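Local coordinates for protein projannalysin (Methanocaldococcus jannaschii, PDB 4JIX) that is the zymogen of a minimal soluble zinc metallopeptidase, a minigluzincin that probably hydrolyses peptide bonds once activated, at residues L23-I29 / L73-K79. The protein carries 1 engineered substitution. Numbering follows the deposited sequence.
Sequences LNINESI and LIHFKIK. With ZN (zinc ion), chain C.
L23 packs against L73 where the loop between helix 12-22 and strand 30-34 lies against the last turns of the zinc-binding helix 62-78; L23 and F76 bury the most surface here. CD1 of L23 rests on the helix backbone at L73 and reaches CB of L73 at 3.8 Å, while its CD2 meets CG1 of I74, the two side chains crossing at about a right angle. The F76 ring is directed at the loop because CG stands anti to the backbone N (chi1 -178°), and its CE1 is met by CG2 of I25 and CG2 of I29, each at 3.6 Å. CB of E27 approaches CZ of the same ring, and the planes of the E27 carboxylate and the F76 ring are 29° apart; the ring of F43 meets that of F76, and the side chain of F45 also touches it. CD1 of I25 rests on the backbone O of L73 and on CB of K77.

K77 runs extended past I25 and brings NZ to the carbonyl O of L23 at 2.9 Å, above the carbonyl plane rather than on a lone pair. This carbonyl lies next to the Schellman motif at N24, and a salt bridge to E90 holds the same ammonium. A methionine here would probably leave the L23 carbonyl without this donor and E90 without this counter-charge. Farther along, K79, bent at chi2 and chi4, folds NZ back to O of F76 (2.8 Å) and to the syn lone pair of E27 OE1 (3.0 Å), thereby tying the helix end to the loop.

On the far side of this HExxH helix, H75 binds zinc through NE2 at 2.1 Å, together with H71 and H83. An apolar centre flanked by two lysine ammonium groups thus joins the loop to the helix whose other face carries the metal.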
ATOM      1  N   LEU A  23      -2.448  -6.823  22.555  1.00 49.31           N
ATOM      2  CA  LEU A  23      -3.619  -7.602  22.140  1.00 47.46           C
ATOM      3  C   LEU A  23      -3.897  -8.777  23.070  1.00 53.47           C
ATOM      4  O   LEU A  23      -4.913  -9.447  22.897  1.00 52.28           O
ATOM      5  CB  LEU A  23      -3.463  -8.126  20.704  1.00 45.10           C
ATOM      6  CG  LEU A  23      -3.701  -7.126  19.564  1.00 48.25           C
ATOM      7  CD1 LEU A  23      -3.376  -7.775  18.225  1.00 46.92           C
ATOM      8  CD2 LEU A  23      -5.155  -6.604  19.557  1.00 48.23           C
ATOM      9  N   ASN A  24      -3.014  -9.029  24.058  1.00 53.03           N
ATOM     10  CA  ASN A  24      -3.115 -10.135  25.031  1.00 54.27           C
ATOM     11  C   ASN A  24      -3.149 -11.519  24.320  1.00 55.57           C
ATOM     12  O   ASN A  24      -3.995 -12.371  24.615  1.00 54.92           O
ATOM     13  CB  ASN A  24      -4.322  -9.957  25.974  1.00 58.40           C
ATOM     14  CG  ASN A  24      -4.284 -10.827  27.214  1.00 81.53           C
ATOM     15  OD1 ASN A  24      -3.242 -11.012  27.855  1.00 79.18           O
ATOM     16  ND2 ASN A  24      -5.428 -11.383  27.579  1.00 71.88           N
ATOM     17  N   ILE A  25      -2.233 -11.717  23.362  1.00 50.12           N
ATOM     18  CA  ILE A  25      -2.091 -12.991  22.642  1.00 47.70           C
ATOM     19  C   ILE A  25      -0.927 -13.768  23.292  1.00 51.57           C
ATOM     20  O   ILE A  25       0.228 -13.307  23.244  1.00 50.11           O
ATOM     21  CB  ILE A  25      -1.868 -12.778  21.107  1.00 48.08           C
ATOM     22  CG1 ILE A  25      -3.080 -12.094  20.407  1.00 46.10           C
ATOM     23  CG2 ILE A  25      -1.493 -14.106  20.401  1.00 46.64           C
ATOM     24  CD1 ILE A  25      -2.757 -11.481  18.978  1.00 41.40           C
ATOM     25  N   ASN A  26      -1.220 -14.930  23.903  1.00 50.11           N
ATOM     26  CA  ASN A  26      -0.162 -15.763  24.485  1.00 50.77           C
ATOM     27  C   ASN A  26       0.085 -17.013  23.636  1.00 53.51           C
ATOM     28  O   ASN A  26       0.817 -17.912  24.055  1.00 54.52           O
ATOM     29  CB  ASN A  26      -0.407 -16.153  25.951  1.00 53.42           C
ATOM     30  CG  ASN A  26       0.845 -16.754  26.594  1.00 64.38           C
ATOM     31  OD1 ASN A  26       1.977 -16.315  26.349  1.00 55.87           O
ATOM     32  ND2 ASN A  26       0.691 -17.833  27.338  1.00 51.54           N
ATOM     33  N   GLU A  27      -0.505 -17.084  22.442  1.00 47.86           N
ATOM     34  CA  GLU A  27      -0.203 -18.210  21.573  1.00 47.24           C
ATOM     35  C   GLU A  27       1.105 -17.902  20.886  1.00 52.27           C
ATOM     36  O   GLU A  27       1.344 -16.752  20.512  1.00 51.56           O
ATOM     37  CB  GLU A  27      -1.324 -18.455  20.544  1.00 46.53           C
ATOM     38  CG  GLU A  27      -2.508 -19.198  21.124  1.00 56.63           C
ATOM     39  CD  GLU A  27      -3.648 -19.297  20.137  1.00 77.11           C
ATOM     40  OE1 GLU A  27      -4.389 -18.299  19.977  1.00 69.92           O
ATOM     41  OE2 GLU A  27      -3.757 -20.351  19.471  1.00 72.26           O
ATOM     42  N   SER A  28       1.952 -18.913  20.727  1.00 50.07           N
ATOM     43  CA  SER A  28       3.243 -18.774  20.060  1.00 50.29           C
ATOM     44  C   SER A  28       3.057 -18.541  18.553  1.00 52.22           C
ATOM     45  O   SER A  28       2.133 -19.094  17.957  1.00 49.49           O
ATOM     46  CB  SER A  28       4.072 -20.039  20.288  1.00 56.15           C
ATOM     47  OG  SER A  28       5.405 -19.748  20.658  1.00 64.51           O
ATOM     48  N   ILE A  29       3.902 -17.702  17.944  1.00 50.33           N
ATOM     49  CA  ILE A  29       3.845 -17.482  16.494  1.00 50.80           C
ATOM     50  C   ILE A  29       5.254 -17.579  15.904  1.00 57.77           C
ATOM     51  O   ILE A  29       6.256 -17.448  16.621  1.00 58.48           O
ATOM     52  CB  ILE A  29       3.153 -16.151  16.064  1.00 52.88           C
ATOM     53  CG1 ILE A  29       3.901 -14.897  16.578  1.00 53.59           C
ATOM     54  CG2 ILE A  29       1.671 -16.130  16.422  1.00 53.61           C
ATOM     55  CD1 ILE A  29       3.661 -13.601  15.712  1.00 55.21           C
ATOM     56  N   LEU A  73      -2.392  -9.500  13.293  1.00 38.15           N
ATOM     57  CA  LEU A  73      -2.528 -10.091  14.606  1.00 38.92           C
ATOM     58  C   LEU A  73      -3.934  -9.910  15.170  1.00 42.35           C
ATOM     59  O   LEU A  73      -4.350 -10.758  15.955  1.00 41.90           O
ATOM     60  CB  LEU A  73      -1.419  -9.611  15.562  1.00 39.35           C
ATOM     61  CG  LEU A  73       0.014 -10.092  15.178  1.00 44.00           C
ATOM     62  CD1 LEU A  73       1.040  -9.660  16.203  1.00 45.69           C
ATOM     63  CD2 LEU A  73       0.085 -11.638  14.995  1.00 46.17           C
ATOM     64  N   ILE A  74      -4.700  -8.898  14.710  1.00 39.41           N
ATOM     65  CA  ILE A  74      -6.113  -8.771  15.100  1.00 39.97           C
ATOM     66  C   ILE A  74      -6.859 -10.002  14.538  1.00 43.83           C
ATOM     67  O   ILE A  74      -7.587 -10.650  15.289  1.00 45.73           O
ATOM     68  CB  ILE A  74      -6.766  -7.422  14.675  1.00 42.49           C
ATOM     69  CG1 ILE A  74      -6.211  -6.264  15.543  1.00 42.13           C
ATOM     70  CG2 ILE A  74      -8.322  -7.489  14.793  1.00 42.65           C
ATOM     71  CD1 ILE A  74      -6.528  -4.882  14.979  1.00 41.78           C
ATOM     72  N   HIS A  75      -6.597 -10.373  13.256  1.00 38.66           N
ATOM     73  CA  HIS A  75      -7.183 -11.569  12.637  1.00 38.38           C
ATOM     74  C   HIS A  75      -6.895 -12.805  13.503  1.00 43.59           C
ATOM     75  O   HIS A  75      -7.795 -13.597  13.762  1.00 43.19           O
ATOM     76  CB  HIS A  75      -6.615 -11.810  11.221  1.00 37.42           C
ATOM     77  CG  HIS A  75      -7.167 -10.916  10.162  1.00 38.68           C
ATOM     78  ND1 HIS A  75      -8.515 -10.906   9.854  1.00 39.77           N
ATOM     79  CD2 HIS A  75      -6.523 -10.058   9.340  1.00 37.69           C
ATOM     80  CE1 HIS A  75      -8.650 -10.046   8.860  1.00 37.89           C
ATOM     81  NE2 HIS A  75      -7.481  -9.510   8.518  1.00 37.40           N
ATOM     82  N   PHE A  76      -5.636 -12.961  13.937  1.00 40.63           N
ATOM     83  CA  PHE A  76      -5.237 -14.094  14.753  1.00 41.79           C
ATOM     84  C   PHE A  76      -5.981 -14.072  16.091  1.00 47.52           C
ATOM     85  O   PHE A  76      -6.487 -15.116  16.514  1.00 47.81           O
ATOM     86  CB  PHE A  76      -3.710 -14.123  14.964  1.00 43.33           C
ATOM     87  CG  PHE A  76      -3.202 -15.309  15.762  1.00 46.06           C
ATOM     88  CD1 PHE A  76      -2.222 -15.143  16.738  1.00 49.13           C
ATOM     89  CD2 PHE A  76      -3.670 -16.601  15.504  1.00 48.62           C
ATOM     90  CE1 PHE A  76      -1.729 -16.242  17.452  1.00 50.89           C
ATOM     91  CE2 PHE A  76      -3.172 -17.698  16.214  1.00 52.39           C
ATOM     92  CZ  PHE A  76      -2.215 -17.510  17.192  1.00 51.23           C
ATOM     93  N   LYS A  77      -6.101 -12.882  16.722  1.00 43.35           N
ATOM     94  CA  LYS A  77      -6.793 -12.765  18.008  1.00 44.19           C
ATOM     95  C   LYS A  77      -8.288 -13.151  17.925  1.00 47.49           C
ATOM     96  O   LYS A  77      -8.770 -13.879  18.790  1.00 46.45           O
ATOM     97  CB  LYS A  77      -6.665 -11.347  18.584  1.00 45.28           C
ATOM     98  CG  LYS A  77      -6.996 -11.325  20.076  1.00 54.85           C
ATOM     99  CD  LYS A  77      -7.455  -9.981  20.516  1.00 60.95           C
ATOM    100  CE  LYS A  77      -7.905 -10.003  21.952  1.00 67.43           C
ATOM    101  NZ  LYS A  77      -7.681  -8.679  22.585  1.00 74.66           N
ATOM    102  N   ILE A  78      -9.009 -12.656  16.909  1.00 44.30           N
ATOM    103  CA  ILE A  78     -10.453 -12.887  16.781  1.00 44.81           C
ATOM    104  C   ILE A  78     -10.781 -14.227  16.068  1.00 47.46           C
ATOM    105  O   ILE A  78     -11.958 -14.593  15.974  1.00 47.42           O
ATOM    106  CB  ILE A  78     -11.145 -11.678  16.085  1.00 47.84           C
ATOM    107  CG1 ILE A  78     -10.713 -11.529  14.598  1.00 46.23           C
ATOM    108  CG2 ILE A  78     -10.909 -10.389  16.902  1.00 49.95           C
ATOM    109  CD1 ILE A  78     -11.530 -10.611  13.761  1.00 42.81           C
ATOM    110  N   LYS A  79      -9.753 -14.942  15.575  1.00 42.88           N
ATOM    111  CA  LYS A  79      -9.893 -16.213  14.853  1.00 42.57           C
ATOM    112  C   LYS A  79     -10.834 -16.036  13.639  1.00 46.77           C
ATOM    113  O   LYS A  79     -11.792 -16.794  13.452  1.00 45.89           O
ATOM    114  CB  LYS A  79     -10.371 -17.358  15.791  1.00 46.37           C
ATOM    115  CG  LYS A  79      -9.458 -17.600  17.025  1.00 52.49           C
ATOM    116  CD  LYS A  79      -8.054 -18.123  16.633  1.00 61.16           C
ATOM    117  CE  LYS A  79      -7.128 -18.388  17.809  1.00 65.14           C
ATOM    118  NZ  LYS A  79      -6.661 -17.142  18.454  1.00 64.63           N
TER
HETATM  119 ZN    ZN C 201      -7.161  -8.565   6.636  1.00 42.56          ZN
HETATM  120  O   HOH W   1      -6.824  -7.666   4.677  1.00 39.81           O